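Local atomic coordinates of carbohydrate kinase (PDB entry 2NWH), a protein that probably phosphorylates a sugar or a sugar-like substrate at the expense of a nucleotide, as do other kinases of the pfkB (ribokinase-like) family. Residues C140-T150 and K172-L180; M3-A12 and G53-R62. One frame throughout, in Å; residues are numbered along the deposited sequence.

Two ways of joining chain segments in an alpha/beta fold meet in this kinase. Interaction 2, between 3-12 and 53-62, is the more deeply buried: two parallel strands of the central sheet zipped by regular backbone bonds, with apolar side chains on both faces and a lysine-glutamate salt bridge near its start. Interaction 1, between 140-150 and 172-180, is partly buried and joins the connection after strand 137-141, with the start of helix 146-158, to the segment that follows strand 163-166; it relies on a lysine amine, bridging waters and a few leucine and alanine contacts. Strands 137-141 and 5-9 are sheet neighbours, and Asp141 OD2 probably accepts a hydrogen bond from Gly11 N at 3.0 Å.

Interaction 1 of 2, residues C140-T150 and K172-L180; sequences CDANLPEDTLT and KAVKLKAAL. With CA (calcium ion), chain B.
The turn that carries the chain from strand 137-141 into helix 146-158 is gripped by Lys175, which lies in a 3-10 segment. Its chain bends at CG-CD (chi3 76°), bringing NZ to the turn's carbonyls. NZ donates to Ala142 O at 2.9 Å, tilted 28° from the carbonyl plane. A weaker bond runs from NZ to Leu144 O at 3.0 Å. One amine thus ties together two carbonyls of a type I turn, Asp141 to Leu144, whose first residue also forms an Asx turn, Asp141 OD1 accepting from Asn143 N. In the alpha/beta layering of the ribokinase-like fold this is a strand-to-helix connection, and 172-180 follows the next parallel strand, 163-166. Along the rest of the lysine chain the contact becomes apolar. Leu149 CD1 rests against Lys175 CB at 3.8 Å, while its CD2 and CD1 both meet Leu176 CD2; Leu176 also touches Ala165 of strand 163-166. Beside them Ala142 CB packs on Lys172 CB at 3.9 Å. Elsewhere water takes over. Glu146, its CG anti to the backbone N (chi1 171°), runs extended past Lys175, and a water links its OE2 to Ala178 N. A second water joins Thr150 OG1 to Lys175 O and, weakly, to Ala179 N. Thr150 also presses OG1 and CG2 on Ala178 CB, and Ala178 O binds a calcium ion at 2.4 Å alongside three waters.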
# COMPACT_ATOMS: atom_id res chain seq x y z
N CYS A 140 0.02 -2.89 7.67
CA CYS A 140 -0.97 -3.85 7.21
C CYS A 140 -1.77 -3.21 6.09
O CYS A 140 -1.65 -1.99 5.82
CB CYS A 140 -1.89 -4.27 8.38
SG CYS A 140 -2.96 -2.92 9.04
N ASP A 141 -2.61 -4.02 5.45
CA ASP A 141 -3.58 -3.44 4.57
C ASP A 141 -4.95 -4.05 4.85
O ASP A 141 -5.08 -5.07 5.58
CB ASP A 141 -3.17 -3.52 3.11
CG ASP A 141 -3.20 -4.94 2.56
OD1 ASP A 141 -4.00 -5.77 3.07
OD2 ASP A 141 -2.45 -5.23 1.62
N ALA A 142 -5.96 -3.41 4.28
CA ALA A 142 -7.33 -3.77 4.60
C ALA A 142 -7.81 -4.96 3.76
O ALA A 142 -9.02 -5.23 3.72
CB ALA A 142 -8.26 -2.51 4.46
N ASN A 143 -6.88 -5.69 3.12
CA ASN A 143 -7.20 -7.01 2.54
C ASN A 143 -7.46 -8.06 3.61
O ASN A 143 -8.16 -9.07 3.37
CB ASN A 143 -6.08 -7.54 1.63
CG ASN A 143 -6.03 -6.85 0.30
OD1 ASN A 143 -4.98 -6.30 -0.09
ND2 ASN A 143 -7.15 -6.86 -0.41
N LEU A 144 -6.86 -7.87 4.78
CA LEU A 144 -7.05 -8.80 5.90
C LEU A 144 -8.47 -8.62 6.47
O LEU A 144 -9.04 -7.54 6.41
CB LEU A 144 -6.06 -8.50 7.03
CG LEU A 144 -4.55 -8.59 6.75
CD1 LEU A 144 -3.79 -8.25 8.04
CD2 LEU A 144 -4.14 -9.93 6.22
N PRO A 145 -9.03 -9.68 7.05
CA PRO A 145 -10.36 -9.55 7.66
C PRO A 145 -10.47 -8.46 8.74
O PRO A 145 -9.49 -8.17 9.42
CB PRO A 145 -10.56 -10.92 8.33
CG PRO A 145 -9.76 -11.87 7.45
CD PRO A 145 -8.51 -11.06 7.15
N GLU A 146 -11.68 -7.88 8.90
CA GLU A 146 -11.91 -6.87 9.93
C GLU A 146 -11.44 -7.30 11.32
O GLU A 146 -10.64 -6.57 11.95
CB GLU A 146 -13.39 -6.40 9.94
CG GLU A 146 -13.79 -5.49 11.11
CD GLU A 146 -15.08 -4.68 10.85
OE1 GLU A 146 -15.60 -4.72 9.71
OE2 GLU A 146 -15.56 -3.98 11.77
N ASP A 147 -11.89 -8.45 11.81
CA ASP A 147 -11.49 -8.86 13.16
C ASP A 147 -9.99 -9.11 13.30
O ASP A 147 -9.42 -8.95 14.38
CB ASP A 147 -12.32 -10.03 13.73
CG ASP A 147 -12.44 -11.22 12.77
OD1 ASP A 147 -12.97 -12.28 13.21
OD2 ASP A 147 -12.04 -11.12 11.59
N THR A 148 -9.35 -9.49 12.19
CA THR A 148 -7.91 -9.69 12.18
C THR A 148 -7.20 -8.35 12.32
O THR A 148 -6.22 -8.25 13.05
CB THR A 148 -7.48 -10.46 10.91
OG1 THR A 148 -8.20 -11.70 10.92
CG2 THR A 148 -5.97 -10.78 10.97
N LEU A 149 -7.75 -7.33 11.66
CA LEU A 149 -7.19 -6.01 11.74
C LEU A 149 -7.30 -5.48 13.17
O LEU A 149 -6.34 -4.98 13.73
CB LEU A 149 -7.85 -5.10 10.73
CG LEU A 149 -7.53 -5.35 9.26
CD1 LEU A 149 -8.55 -4.65 8.38
CD2 LEU A 149 -6.11 -4.89 8.96
N THR A 150 -8.45 -5.67 13.81
CA THR A 150 -8.57 -5.27 15.22
C THR A 150 -7.58 -6.01 16.15
O THR A 150 -6.93 -5.38 17.01
CB THR A 150 -10.00 -5.46 15.69
OG1 THR A 150 -10.89 -4.90 14.72
CG2 THR A 150 -10.24 -4.82 17.08
N LYS A 172 -13.09 -1.59 1.49
CA LYS A 172 -12.24 -2.29 2.45
C LYS A 172 -11.88 -1.42 3.65
O LYS A 172 -11.77 -1.94 4.76
CB LYS A 172 -10.99 -2.83 1.76
CG LYS A 172 -11.27 -4.05 0.86
CD LYS A 172 -9.98 -4.73 0.41
CE LYS A 172 -10.06 -5.22 -1.04
NZ LYS A 172 -10.96 -6.39 -1.22
N ALA A 173 -11.71 -0.12 3.42
CA ALA A 173 -11.33 0.83 4.48
C ALA A 173 -12.12 0.68 5.79
O ALA A 173 -11.54 0.75 6.88
CB ALA A 173 -11.44 2.27 3.96
N VAL A 174 -13.44 0.48 5.67
CA VAL A 174 -14.34 0.37 6.83
C VAL A 174 -13.89 -0.72 7.83
O VAL A 174 -14.13 -0.62 9.04
CB VAL A 174 -15.81 0.13 6.41
CG1 VAL A 174 -16.32 1.27 5.54
CG2 VAL A 174 -15.95 -1.21 5.68
N LYS A 175 -13.21 -1.74 7.31
CA LYS A 175 -12.67 -2.85 8.10
C LYS A 175 -11.64 -2.41 9.16
O LYS A 175 -11.29 -3.21 10.07
CB LYS A 175 -12.03 -3.88 7.17
CG LYS A 175 -13.04 -4.56 6.23
CD LYS A 175 -12.39 -5.23 5.01
CE LYS A 175 -11.71 -6.51 5.36
NZ LYS A 175 -11.08 -7.24 4.20
N LEU A 176 -11.17 -1.17 9.02
CA LEU A 176 -10.13 -0.60 9.91
C LEU A 176 -10.73 0.13 11.12
O LEU A 176 -9.99 0.56 12.01
CB LEU A 176 -9.17 0.34 9.14
CG LEU A 176 -8.18 -0.35 8.19
CD1 LEU A 176 -7.67 0.61 7.16
CD2 LEU A 176 -7.04 -1.09 8.94
N LYS A 177 -12.05 0.23 11.17
CA LYS A 177 -12.75 1.08 12.15
C LYS A 177 -12.40 0.78 13.62
O LYS A 177 -12.05 1.72 14.36
CB LYS A 177 -14.25 1.04 11.90
CG LYS A 177 -15.08 2.06 12.70
CD LYS A 177 -16.58 2.01 12.34
CE LYS A 177 -17.13 0.57 12.22
NZ LYS A 177 -17.02 -0.23 13.48
N ALA A 178 -12.47 -0.50 14.06
CA ALA A 178 -12.11 -0.80 15.46
C ALA A 178 -10.59 -0.64 15.72
O ALA A 178 -10.16 -0.28 16.83
CB ALA A 178 -12.59 -2.18 15.88
N ALA A 179 -9.79 -0.84 14.68
CA ALA A 179 -8.34 -0.80 14.83
C ALA A 179 -7.81 0.64 14.83
O ALA A 179 -6.65 0.91 15.16
CB ALA A 179 -7.69 -1.60 13.69
N LEU A 180 -8.68 1.58 14.47
CA LEU A 180 -8.27 2.96 14.27
C LEU A 180 -7.43 3.52 15.39
O LEU A 180 -6.39 4.10 15.15
CB LEU A 180 -9.47 3.83 14.00
CG LEU A 180 -9.99 3.81 12.57
CD1 LEU A 180 -10.70 5.14 12.39
CD2 LEU A 180 -8.83 3.62 11.53
CA CA B . -10.20 0.34 19.13
O HOH W 1 -13.89 -2.52 13.10
O HOH W 2 -10.57 -2.88 12.92
O HOH W 3 -7.98 0.86 19.08
O HOH W 4 -10.00 -2.15 19.15
O HOH W 5 -11.00 2.45 17.69

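Interaction 2 of 2, residues M3-A12 and G53-R62; sequences MKKILVLGGA and GFEVRIIAPR
Strands 5-9 and 55-59 run parallel; their axes approach to 4.6 Å and cross at -20°. They are neighbours in the central sheet of the ribokinase-like fold, and helix 41-51, ending in a Schellman motif at Gly53, leads into the second. The backbone ladder alternates in the parallel manner: Ile6 N and Val8 N donate to Glu55 O and Arg57 O, while Glu55 N, Arg57 N and Ile59 N donate to Lys4 O, Ile6 O and Val8 O. A weak bond from Gly10 N to Ile59 O ends it; Gly10 O, buried against Ala60 CB at 3.2 Å, has no polar partner in the model. On the face towards helix 41-51, Ile6 CD1 lies over the Phe54 ring, a CH-pi contact 4.1 Å from its centroid. Val8 CG1, anti to the backbone N (chi1 -179°), meets Ile58 CD1, while its CG2, beside that N, meets Val56 CG1. The other face, towards helix 126-134, begins with a salt bridge from Lys5 NZ to Glu55 OE2 at 3.1 Å. Next, Leu7 lies alongside the extended Arg57 chain, CD1 touching Arg57 CG at 3.6 Å; Arg57 NE is hydrogen-bonded to Thr83 OG1. Arg62 NH1 forms a salt bridge with Asp82 OD2, and one water accepts from Arg62 NE in the guanidinium plane while donating to Ala12 O and Pro61 O.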
# COMPACT_ATOMS: atom_id res chain seq x y z
N MET A 3 14.46 2.89 13.39
CA MET A 3 13.59 1.83 12.75
C MET A 3 14.21 1.24 11.48
O MET A 3 14.33 1.93 10.45
CB MET A 3 12.18 2.37 12.48
CG MET A 3 11.25 2.46 13.70
SD MET A 3 11.96 3.23 15.19
CE MET A 3 12.11 4.96 14.67
N LYS A 4 14.61 -0.03 11.55
CA LYS A 4 15.32 -0.64 10.44
C LYS A 4 14.47 -1.74 9.82
O LYS A 4 14.59 -2.00 8.64
CB LYS A 4 16.65 -1.27 10.89
CG LYS A 4 17.79 -0.90 9.94
CD LYS A 4 17.74 -1.68 8.61
CE LYS A 4 19.08 -1.70 7.90
NZ LYS A 4 18.84 -2.05 6.45
N LYS A 5 13.64 -2.37 10.64
CA LYS A 5 12.94 -3.58 10.23
C LYS A 5 11.44 -3.36 10.19
O LYS A 5 10.87 -2.89 11.15
CB LYS A 5 13.27 -4.75 11.15
CG LYS A 5 14.69 -5.29 11.01
CD LYS A 5 14.93 -6.49 11.96
CE LYS A 5 14.11 -7.77 11.63
NZ LYS A 5 14.34 -8.40 10.29
N ILE A 6 10.83 -3.64 9.04
CA ILE A 6 9.41 -3.39 8.89
C ILE A 6 8.77 -4.71 8.54
O ILE A 6 9.22 -5.40 7.59
CB ILE A 6 9.13 -2.34 7.75
CG1 ILE A 6 9.81 -0.99 8.05
CG2 ILE A 6 7.62 -2.26 7.46
CD1 ILE A 6 9.68 -0.03 6.93
N LEU A 7 7.72 -5.07 9.26
CA LEU A 7 6.95 -6.26 8.93
C LEU A 7 5.63 -5.85 8.33
O LEU A 7 4.91 -5.05 8.93
CB LEU A 7 6.71 -7.10 10.18
CG LEU A 7 5.83 -8.36 10.01
CD1 LEU A 7 6.59 -9.43 9.28
CD2 LEU A 7 5.46 -8.87 11.37
N VAL A 8 5.31 -6.43 7.17
CA VAL A 8 4.08 -6.15 6.43
C VAL A 8 3.16 -7.35 6.52
O VAL A 8 3.58 -8.49 6.26
CB VAL A 8 4.38 -5.85 4.97
CG1 VAL A 8 3.08 -5.53 4.21
CG2 VAL A 8 5.34 -4.66 4.89
N LEU A 9 1.92 -7.11 6.91
CA LEU A 9 0.89 -8.16 6.95
C LEU A 9 -0.27 -7.71 6.06
O LEU A 9 -0.98 -6.75 6.37
CB LEU A 9 0.44 -8.42 8.39
CG LEU A 9 1.60 -8.75 9.31
CD1 LEU A 9 1.96 -7.52 10.16
CD2 LEU A 9 1.14 -9.89 10.26
N GLY A 10 -0.47 -8.39 4.95
CA GLY A 10 -1.37 -7.87 3.94
C GLY A 10 -1.44 -8.76 2.73
O GLY A 10 -1.14 -9.94 2.81
N GLY A 11 -1.86 -8.16 1.62
CA GLY A 11 -2.10 -8.90 0.42
C GLY A 11 -0.89 -8.95 -0.45
O GLY A 11 -0.03 -8.05 -0.46
N ALA A 12 -0.84 -10.04 -1.20
CA ALA A 12 0.19 -10.26 -2.16
C ALA A 12 -0.48 -11.21 -3.14
O ALA A 12 -0.79 -12.33 -2.80
CB ALA A 12 1.45 -10.89 -1.50
N GLY A 53 15.57 1.15 1.28
CA GLY A 53 16.68 0.84 2.19
C GLY A 53 16.33 0.08 3.46
O GLY A 53 17.20 -0.31 4.24
N PHE A 54 15.04 -0.18 3.68
CA PHE A 54 14.64 -0.87 4.92
C PHE A 54 14.78 -2.37 4.79
O PHE A 54 14.77 -2.89 3.70
CB PHE A 54 13.19 -0.52 5.30
CG PHE A 54 13.04 0.93 5.70
CD1 PHE A 54 13.21 1.30 7.02
CD2 PHE A 54 12.80 1.91 4.75
CE1 PHE A 54 13.09 2.65 7.42
CE2 PHE A 54 12.72 3.26 5.13
CZ PHE A 54 12.86 3.62 6.49
N GLU A 55 14.89 -3.05 5.93
CA GLU A 55 14.92 -4.51 5.95
C GLU A 55 13.45 -4.94 6.08
O GLU A 55 12.85 -4.77 7.13
CB GLU A 55 15.81 -5.04 7.10
CG GLU A 55 15.82 -6.61 7.14
CD GLU A 55 16.84 -7.20 8.10
OE1 GLU A 55 17.70 -6.44 8.57
OE2 GLU A 55 16.76 -8.43 8.38
N VAL A 56 12.87 -5.43 5.00
CA VAL A 56 11.40 -5.64 4.97
C VAL A 56 11.09 -7.12 4.91
O VAL A 56 11.74 -7.86 4.15
CB VAL A 56 10.69 -4.90 3.79
CG1 VAL A 56 9.13 -5.06 3.89
CG2 VAL A 56 11.10 -3.40 3.79
N ARG A 57 10.11 -7.53 5.73
CA ARG A 57 9.58 -8.90 5.69
C ARG A 57 8.06 -8.81 5.46
O ARG A 57 7.41 -7.85 5.94
CB ARG A 57 9.89 -9.63 7.01
CG ARG A 57 9.16 -10.96 7.20
CD ARG A 57 9.51 -11.55 8.54
NE ARG A 57 8.92 -12.87 8.78
CZ ARG A 57 9.08 -13.54 9.92
NH1 ARG A 57 9.74 -12.99 10.93
NH2 ARG A 57 8.55 -14.74 10.08
N ILE A 58 7.49 -9.76 4.73
CA ILE A 58 6.02 -9.79 4.54
C ILE A 58 5.42 -11.16 4.90
O ILE A 58 6.00 -12.20 4.59
CB ILE A 58 5.57 -9.34 3.10
CG1 ILE A 58 4.02 -9.25 3.00
CG2 ILE A 58 6.17 -10.28 1.95
CD1 ILE A 58 3.56 -8.46 1.76
N ILE A 59 4.24 -11.13 5.52
CA ILE A 59 3.45 -12.33 5.77
C ILE A 59 2.12 -12.12 5.02
O ILE A 59 1.33 -11.20 5.37
CB ILE A 59 3.15 -12.48 7.27
CG1 ILE A 59 4.44 -12.63 8.07
CG2 ILE A 59 2.28 -13.80 7.54
CD1 ILE A 59 4.17 -12.49 9.64
N ALA A 60 1.94 -12.90 3.95
CA ALA A 60 0.69 -12.90 3.19
C ALA A 60 0.14 -14.32 3.02
O ALA A 60 0.94 -15.25 2.79
CB ALA A 60 0.91 -12.27 1.86
N PRO A 61 -1.19 -14.49 3.05
CA PRO A 61 -1.78 -15.81 2.72
C PRO A 61 -1.31 -16.18 1.33
O PRO A 61 -1.22 -15.32 0.43
CB PRO A 61 -3.29 -15.54 2.75
CG PRO A 61 -3.44 -14.44 3.81
CD PRO A 61 -2.24 -13.51 3.39
N ARG A 62 -0.90 -17.43 1.15
CA ARG A 62 -0.28 -17.86 -0.09
C ARG A 62 -0.81 -19.26 -0.42
O ARG A 62 -0.96 -20.09 0.47
CB ARG A 62 1.22 -17.94 0.10
CG ARG A 62 2.04 -18.43 -1.06
CD ARG A 62 2.11 -17.41 -2.25
NE ARG A 62 2.50 -16.06 -1.77
CZ ARG A 62 3.73 -15.70 -1.40
NH1 ARG A 62 4.77 -16.54 -1.45
NH2 ARG A 62 3.93 -14.46 -0.94
O HOH W 6 19.65 0.34 4.26
O HOH W 7 12.40 -10.96 11.52
O HOH W 8 12.46 -7.46 8.53
O HOH W 9 0.56 -14.45 -1.40